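Local coordinates for protein lactaldehyde dehydrogenase (Escherichia coli, PDB 2IMP) that catalyses the irreversible NAD-dependent oxidation of L-lactaldehyde, formed in L-fucose and L-rhamnose metabolism, to L-lactate, and also oxidises glycolaldehyde, at residues Glu67-Leu72 against Glu117-Tyr122; Asp110-Met115 against Lys162-Leu167. All coordinates share one frame; numbering follows the deposited sequence.

Contact 1: residues Glu67-Leu72 against Glu117-Tyr122; sequences ERASWL and EWARRY. With SO4 (sulfate ion), chain C.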
loop_
_atom_site.group_PDB
_atom_site.type_symbol
_atom_site.label_atom_id
_atom_site.label_comp_id
_atom_site.label_asym_id
_atom_site.label_seq_id
_atom_site.Cartn_x
_atom_site.Cartn_y
_atom_site.Cartn_z
ATOM N N GLU A 67 12.487 9.676 17.240
ATOM C CA GLU A 67 13.662 9.821 18.088
ATOM C C GLU A 67 14.790 8.859 17.673
ATOM O O GLU A 67 15.968 9.192 17.787
ATOM C CB GLU A 67 13.298 9.643 19.566
ATOM C CG GLU A 67 12.663 10.900 20.160
ATOM C CD GLU A 67 12.191 10.728 21.597
ATOM O OE1 GLU A 67 12.959 10.192 22.426
ATOM O OE2 GLU A 67 11.051 11.148 21.897
ATOM N N ARG A 68 14.422 7.676 17.191
ATOM C CA ARG A 68 15.438 6.755 16.713
ATOM C C ARG A 68 16.052 7.327 15.419
ATOM O O ARG A 68 17.258 7.235 15.183
ATOM C CB ARG A 68 14.841 5.360 16.474
ATOM C CG ARG A 68 14.310 4.704 17.758
ATOM C CD ARG A 68 13.975 3.236 17.559
ATOM N NE ARG A 68 12.912 3.030 16.581
ATOM C CZ ARG A 68 11.642 2.785 16.886
ATOM N NH1 ARG A 68 11.263 2.713 18.154
ATOM N NH2 ARG A 68 10.750 2.604 15.921
ATOM N N ALA A 69 15.198 7.948 14.609
ATOM C CA ALA A 69 15.656 8.587 13.389
ATOM C C ALA A 69 16.667 9.707 13.719
ATOM O O ALA A 69 17.690 9.870 13.047
ATOM C CB ALA A 69 14.472 9.167 12.628
ATOM N N SER A 70 16.354 10.470 14.760
ATOM C CA SER A 70 17.236 11.539 15.199
ATOM C C SER A 70 18.644 10.985 15.529
ATOM O O SER A 70 19.659 11.575 15.166
ATOM C CB SER A 70 16.638 12.237 16.423
ATOM O OG SER A 70 17.420 13.355 16.798
ATOM N N TRP A 71 18.675 9.842 16.208
ATOM C CA TRP A 71 19.941 9.197 16.526
ATOM C C TRP A 71 20.708 8.793 15.252
ATOM O O TRP A 71 21.926 8.981 15.159
ATOM C CB TRP A 71 19.712 7.958 17.404
ATOM C CG TRP A 71 19.512 8.291 18.853
ATOM C CD1 TRP A 71 18.387 8.087 19.603
ATOM C CD2 TRP A 71 20.465 8.911 19.723
ATOM N NE1 TRP A 71 18.583 8.541 20.887
ATOM C CE2 TRP A 71 19.848 9.052 20.986
ATOM C CE3 TRP A 71 21.781 9.362 19.553
ATOM C CZ2 TRP A 71 20.508 9.627 22.077
ATOM C CZ3 TRP A 71 22.434 9.935 20.638
ATOM C CH2 TRP A 71 21.796 10.061 21.884
ATOM N N LEU A 72 19.975 8.246 14.282
ATOM C CA LEU A 72 20.577 7.856 13.014
ATOM C C LEU A 72 21.168 9.063 12.265
ATOM O O LEU A 72 22.249 8.979 11.697
ATOM C CB LEU A 72 19.548 7.147 12.125
ATOM C CG LEU A 72 19.113 5.734 12.524
ATOM C CD1 LEU A 72 18.026 5.252 11.566
ATOM C CD2 LEU A 72 20.314 4.791 12.482
ATOM N N GLU A 117 14.248 8.500 7.407
ATOM C CA GLU A 117 13.015 9.112 6.932
ATOM C C GLU A 117 11.790 8.169 6.986
ATOM O O GLU A 117 10.657 8.613 6.820
ATOM C CB GLU A 117 13.206 9.629 5.499
ATOM C CG GLU A 117 14.386 10.574 5.359
ATOM C CD GLU A 117 14.627 11.022 3.932
ATOM O OE1 GLU A 117 14.298 10.268 2.991
ATOM O OE2 GLU A 117 15.167 12.128 3.749
ATOM N N TRP A 118 12.038 6.879 7.203
ATOM C CA TRP A 118 10.947 5.912 7.307
ATOM C C TRP A 118 10.210 5.964 8.659
ATOM O O TRP A 118 9.118 5.416 8.796
ATOM C CB TRP A 118 11.462 4.479 7.079
ATOM C CG TRP A 118 11.628 4.118 5.626
ATOM C CD1 TRP A 118 12.790 3.778 4.993
ATOM C CD2 TRP A 118 10.601 4.097 4.620
ATOM N NE1 TRP A 118 12.552 3.552 3.655
ATOM C CE2 TRP A 118 11.218 3.742 3.399
ATOM C CE3 TRP A 118 9.222 4.348 4.633
ATOM C CZ2 TRP A 118 10.506 3.628 2.198
ATOM C CZ3 TRP A 118 8.505 4.236 3.431
ATOM C CH2 TRP A 118 9.154 3.878 2.232
ATOM N N ALA A 119 10.816 6.646 9.630
ATOM C CA ALA A 119 10.272 6.752 10.983
ATOM C C ALA A 119 8.731 6.874 11.110
ATOM O O ALA A 119 8.093 6.046 11.757
ATOM C CB ALA A 119 10.940 7.916 11.725
ATOM N N ARG A 120 8.160 7.913 10.516
ATOM C CA ARG A 120 6.716 8.127 10.582
ATOM C C ARG A 120 5.955 7.533 9.382
ATOM O O ARG A 120 4.768 7.799 9.204
ATOM C CB ARG A 120 6.417 9.629 10.618
ATOM C CG ARG A 120 6.990 10.396 11.803
ATOM C CD ARG A 120 7.295 11.823 11.385
ATOM N NE ARG A 120 7.520 12.732 12.509
ATOM C CZ ARG A 120 8.221 13.858 12.415
ATOM N NH1 ARG A 120 8.773 14.203 11.259
ATOM N NH2 ARG A 120 8.349 14.657 13.468
ATOM N N ARG A 121 6.645 6.733 8.576
ATOM C CA ARG A 121 6.041 6.192 7.371
ATOM C C ARG A 121 5.700 4.688 7.310
ATOM O O ARG A 121 4.733 4.322 6.640
ATOM C CB ARG A 121 6.906 6.565 6.167
ATOM C CG ARG A 121 6.996 8.066 5.945
ATOM C CD ARG A 121 7.713 8.399 4.656
ATOM N NE ARG A 121 7.425 9.768 4.233
ATOM C CZ ARG A 121 7.952 10.858 4.783
ATOM N NH1 ARG A 121 8.816 10.755 5.783
ATOM N NH2 ARG A 121 7.592 12.053 4.335
ATOM N N TYR A 122 6.468 3.818 7.961
ATOM C CA TYR A 122 6.097 2.411 7.873
ATOM C C TYR A 122 4.734 2.178 8.546
ATOM O O TYR A 122 4.520 2.554 9.700
ATOM C CB TYR A 122 7.209 1.496 8.426
ATOM C CG TYR A 122 7.520 1.576 9.904
ATOM C CD1 TYR A 122 6.935 0.690 10.806
ATOM C CD2 TYR A 122 8.454 2.486 10.389
ATOM C CE1 TYR A 122 7.288 0.697 12.152
ATOM C CE2 TYR A 122 8.808 2.509 11.731
ATOM C CZ TYR A 122 8.224 1.611 12.605
ATOM O OH TYR A 122 8.582 1.623 13.928
HETATM S S SO4 C . 16.595 15.588 14.054
HETATM O O1 SO4 C . 17.717 15.185 13.183
HETATM O O2 SO4 C . 15.568 14.528 14.057
HETATM O O3 SO4 C . 17.088 15.798 15.429
HETATM O O4 SO4 C . 16.007 16.842 13.546
#
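Ala69 and Ala119 meet where helix 65-81 of the aldehyde dehydrogenase fold packs on the loop between helix 98-116 and strand 123-127. Their methyl groups touch, Ala69 CB to Ala119 CB 3.9 Å. The CA atoms of the two residues are 6.2 Å apart, so helix and loop come close at this point. Leu168 of helix 155-168 packs on both alanines.

The second touch is polar. Arg68 reaches over with its chain bent at chi3 (-62°). The NH2 end of its guanidinium comes edge-on and in plane to the phenol oxygen of Tyr122, with Arg68 NH2 to Tyr122 OH 3.1 Å. Guanidinium and ring planes are 38° apart. Arg68 NE donates a hydrogen bond to the carbonyl of Leu168, which helps to fix the guanidinium.

Glu117 and Arg121 form salt bridges with Arg121 and Glu117 of a second subunit. This places the loop at a polar, buried interface of the tetramer. Arg121 NH1 also donates to Glu117 O at 3.0 Å, in the carbonyl plane. By contrast with the packed alanines, the Ser70 side of the helix is more open. Here Ser70 holds a sulfate ion, probably from the crystallisation liquor. Its hydroxyl oxygen lies anti to the backbone N (chi1 -175°) and donates to the sulfate, Ser70 OG to SO4 O3 2.8 Å.

Contact 2: residues Asp110-Met115 against Lys162-Leu167; sequences DYIDYM and KMAPAL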
loop_
_atom_site.group_PDB
_atom_site.type_symbol
_atom_site.label_atom_id
_atom_site.label_comp_id
_atom_site.label_asym_id
_atom_site.label_seq_id
_atom_site.Cartn_x
_atom_site.Cartn_y
_atom_site.Cartn_z
ATOM N N ASP A 110 24.247 9.284 3.083
ATOM C CA ASP A 110 22.956 9.578 2.473
ATOM C C ASP A 110 21.954 8.423 2.689
ATOM O O ASP A 110 20.771 8.646 2.929
ATOM C CB ASP A 110 23.102 9.843 0.970
ATOM C CG ASP A 110 23.921 11.084 0.669
ATOM O OD1 ASP A 110 23.948 12.011 1.504
ATOM O OD2 ASP A 110 24.529 11.136 -0.417
ATOM N N TYR A 111 22.458 7.196 2.614
ATOM C CA TYR A 111 21.621 6.021 2.832
ATOM C C TYR A 111 21.008 6.014 4.247
ATOM O O TYR A 111 19.816 5.761 4.418
ATOM C CB TYR A 111 22.446 4.753 2.605
ATOM C CG TYR A 111 21.646 3.470 2.613
ATOM C CD1 TYR A 111 21.326 2.833 3.806
ATOM C CD2 TYR A 111 21.246 2.872 1.416
ATOM C CE1 TYR A 111 20.632 1.628 3.815
ATOM C CE2 TYR A 111 20.552 1.666 1.414
ATOM C CZ TYR A 111 20.253 1.049 2.617
ATOM O OH TYR A 111 19.595 -0.155 2.621
ATOM N N ILE A 112 21.841 6.301 5.245
ATOM C CA ILE A 112 21.368 6.363 6.625
ATOM C C ILE A 112 20.266 7.434 6.791
ATOM O O ILE A 112 19.232 7.177 7.395
ATOM C CB ILE A 112 22.541 6.652 7.606
ATOM C CG1 ILE A 112 23.518 5.464 7.600
ATOM C CG2 ILE A 112 22.002 6.919 9.010
ATOM C CD1 ILE A 112 24.743 5.621 8.505
ATOM N N ASP A 113 20.509 8.624 6.249
ATOM C CA ASP A 113 19.515 9.686 6.297
ATOM C C ASP A 113 18.206 9.246 5.612
ATOM O O ASP A 113 17.115 9.471 6.132
ATOM C CB ASP A 113 20.030 10.956 5.606
ATOM C CG ASP A 113 21.010 11.740 6.467
ATOM O OD1 ASP A 113 20.992 11.578 7.706
ATOM O OD2 ASP A 113 21.788 12.537 5.898
ATOM N N TYR A 114 18.346 8.634 4.437
ATOM C CA TYR A 114 17.192 8.127 3.706
ATOM C C TYR A 114 16.373 7.143 4.567
ATOM O O TYR A 114 15.153 7.274 4.686
ATOM C CB TYR A 114 17.639 7.437 2.407
ATOM C CG TYR A 114 16.572 6.562 1.783
ATOM C CD1 TYR A 114 15.495 7.113 1.086
ATOM C CD2 TYR A 114 16.604 5.181 1.956
ATOM C CE1 TYR A 114 14.468 6.297 0.585
ATOM C CE2 TYR A 114 15.591 4.364 1.469
ATOM C CZ TYR A 114 14.529 4.923 0.790
ATOM O OH TYR A 114 13.523 4.097 0.353
ATOM N N MET A 115 17.061 6.178 5.172
ATOM C CA MET A 115 16.392 5.212 6.037
ATOM C C MET A 115 15.711 5.859 7.264
ATOM O O MET A 115 14.604 5.477 7.642
ATOM C CB MET A 115 17.382 4.142 6.499
ATOM C CG MET A 115 17.663 3.072 5.450
ATOM S SD MET A 115 16.193 2.066 5.080
ATOM C CE MET A 115 16.658 1.326 3.540
ATOM N N LYS A 162 22.547 -2.574 6.900
ATOM C CA LYS A 162 21.902 -3.441 7.874
ATOM C C LYS A 162 21.467 -2.706 9.168
ATOM O O LYS A 162 20.328 -2.825 9.576
ATOM C CB LYS A 162 22.814 -4.628 8.221
ATOM C CG LYS A 162 23.244 -5.433 6.999
ATOM C CD LYS A 162 24.151 -6.601 7.364
ATOM C CE LYS A 162 24.768 -7.230 6.112
ATOM N NZ LYS A 162 23.748 -7.726 5.144
ATOM N N MET A 163 22.369 -1.930 9.771
ATOM C CA MET A 163 22.050 -1.221 11.009
ATOM C C MET A 163 21.009 -0.073 10.905
ATOM O O MET A 163 20.231 0.135 11.835
ATOM C CB MET A 163 23.340 -0.693 11.673
ATOM C CG MET A 163 23.947 0.568 11.056
ATOM S SD MET A 163 23.141 2.118 11.569
ATOM C CE MET A 163 23.769 2.315 13.225
ATOM N N ALA A 164 21.001 0.657 9.792
ATOM C CA ALA A 164 20.052 1.755 9.626
ATOM C C ALA A 164 18.567 1.294 9.684
ATOM O O ALA A 164 17.787 1.804 10.490
ATOM C CB ALA A 164 20.338 2.505 8.313
ATOM N N PRO A 165 18.179 0.321 8.840
ATOM C CA PRO A 165 16.790 -0.166 8.853
ATOM C C PRO A 165 16.510 -0.845 10.216
ATOM O O PRO A 165 15.438 -0.686 10.797
ATOM C CB PRO A 165 16.755 -1.188 7.717
ATOM C CG PRO A 165 17.956 -0.843 6.870
ATOM C CD PRO A 165 18.986 -0.417 7.854
ATOM N N ALA A 166 17.491 -1.604 10.701
ATOM C CA ALA A 166 17.350 -2.294 11.979
ATOM C C ALA A 166 17.017 -1.344 13.143
ATOM O O ALA A 166 16.017 -1.533 13.844
ATOM C CB ALA A 166 18.625 -3.082 12.298
ATOM N N LEU A 167 17.855 -0.325 13.330
ATOM C CA LEU A 167 17.628 0.644 14.401
ATOM C C LEU A 167 16.341 1.474 14.247
ATOM O O LEU A 167 15.606 1.684 15.215
ATOM C CB LEU A 167 18.817 1.595 14.524
ATOM C CG LEU A 167 19.849 1.208 15.586
ATOM C CD1 LEU A 167 20.355 -0.203 15.326
ATOM C CD2 LEU A 167 20.995 2.215 15.570
#
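Met115 turns CG beside its backbone N (chi1 -79°) and bends again at chi2 (-66°), which brings its sulfur to the ring of Pro165. Met115 SD lies 3.8 Å from Pro165 CG. The thioether chain and the proline ring cross at a slant. Nearer the backbone, Met115 CB is 3.8 Å from Ala164 CB. Met115 CG also packs on this methyl group, at 4.0 Å from Ala164 CB. The methionine thus covers two successive residues of the other helix.

One turn earlier, Ile112 meets the same methyl group. Ile112 CG1 is 4.4 Å from Ala164 CB, and Ile112 CA is slightly nearer. Ala164 therefore fits between Ile112 and Met115. All four touching residues are buried. This is plain apolar helix-helix packing within the aldehyde dehydrogenase fold, between helix 98-116 and the helix that carries lactate-binding Arg161. An alanine in place of Met115 would probably open a gap beside the Pro165 ring and leave Ala164 less well covered.

The two helical segments run nearly parallel, 16° apart, with their axes 9.1 Å apart at closest approach. The helix 155-168 is kinked at Pro165, whose nitrogen cannot donate to the preceding turn. Tyr111 packs on Arg161, whose side chain is about 6 Å from that of Pro165, and its ring meets Phe157 edge-to-face. Ile112 packs on Ser76 and Ile79 of helix 65-81, while Met163 and Leu167 rest on Ile175 and Ile173 of strand 172-176.

In the fold
Contacts 1 and 2 lie next to each other among helices 65-81, 98-116 and 155-168, their centres about 9 Å apart. Their segments alternate along the chain: 67-72, 110-115, 117-122, then 162-167. Helix 98-116 carries a segment of contact 2, and the loop of contact 1 follows directly after it. Helix 65-81 joins the two contacts. Its Leu72 reaches Ile112, Ala164 and Met163, with Leu72 CD1 3.6 Å from Ala164 O. Arg68 CD also touches Leu167 O, at 3.3 Å. The three helices therefore pack as one unit. This unit extends from the lactate-binding Arg161 on helix 155-168 to the subunit interface at the contact 1 loop.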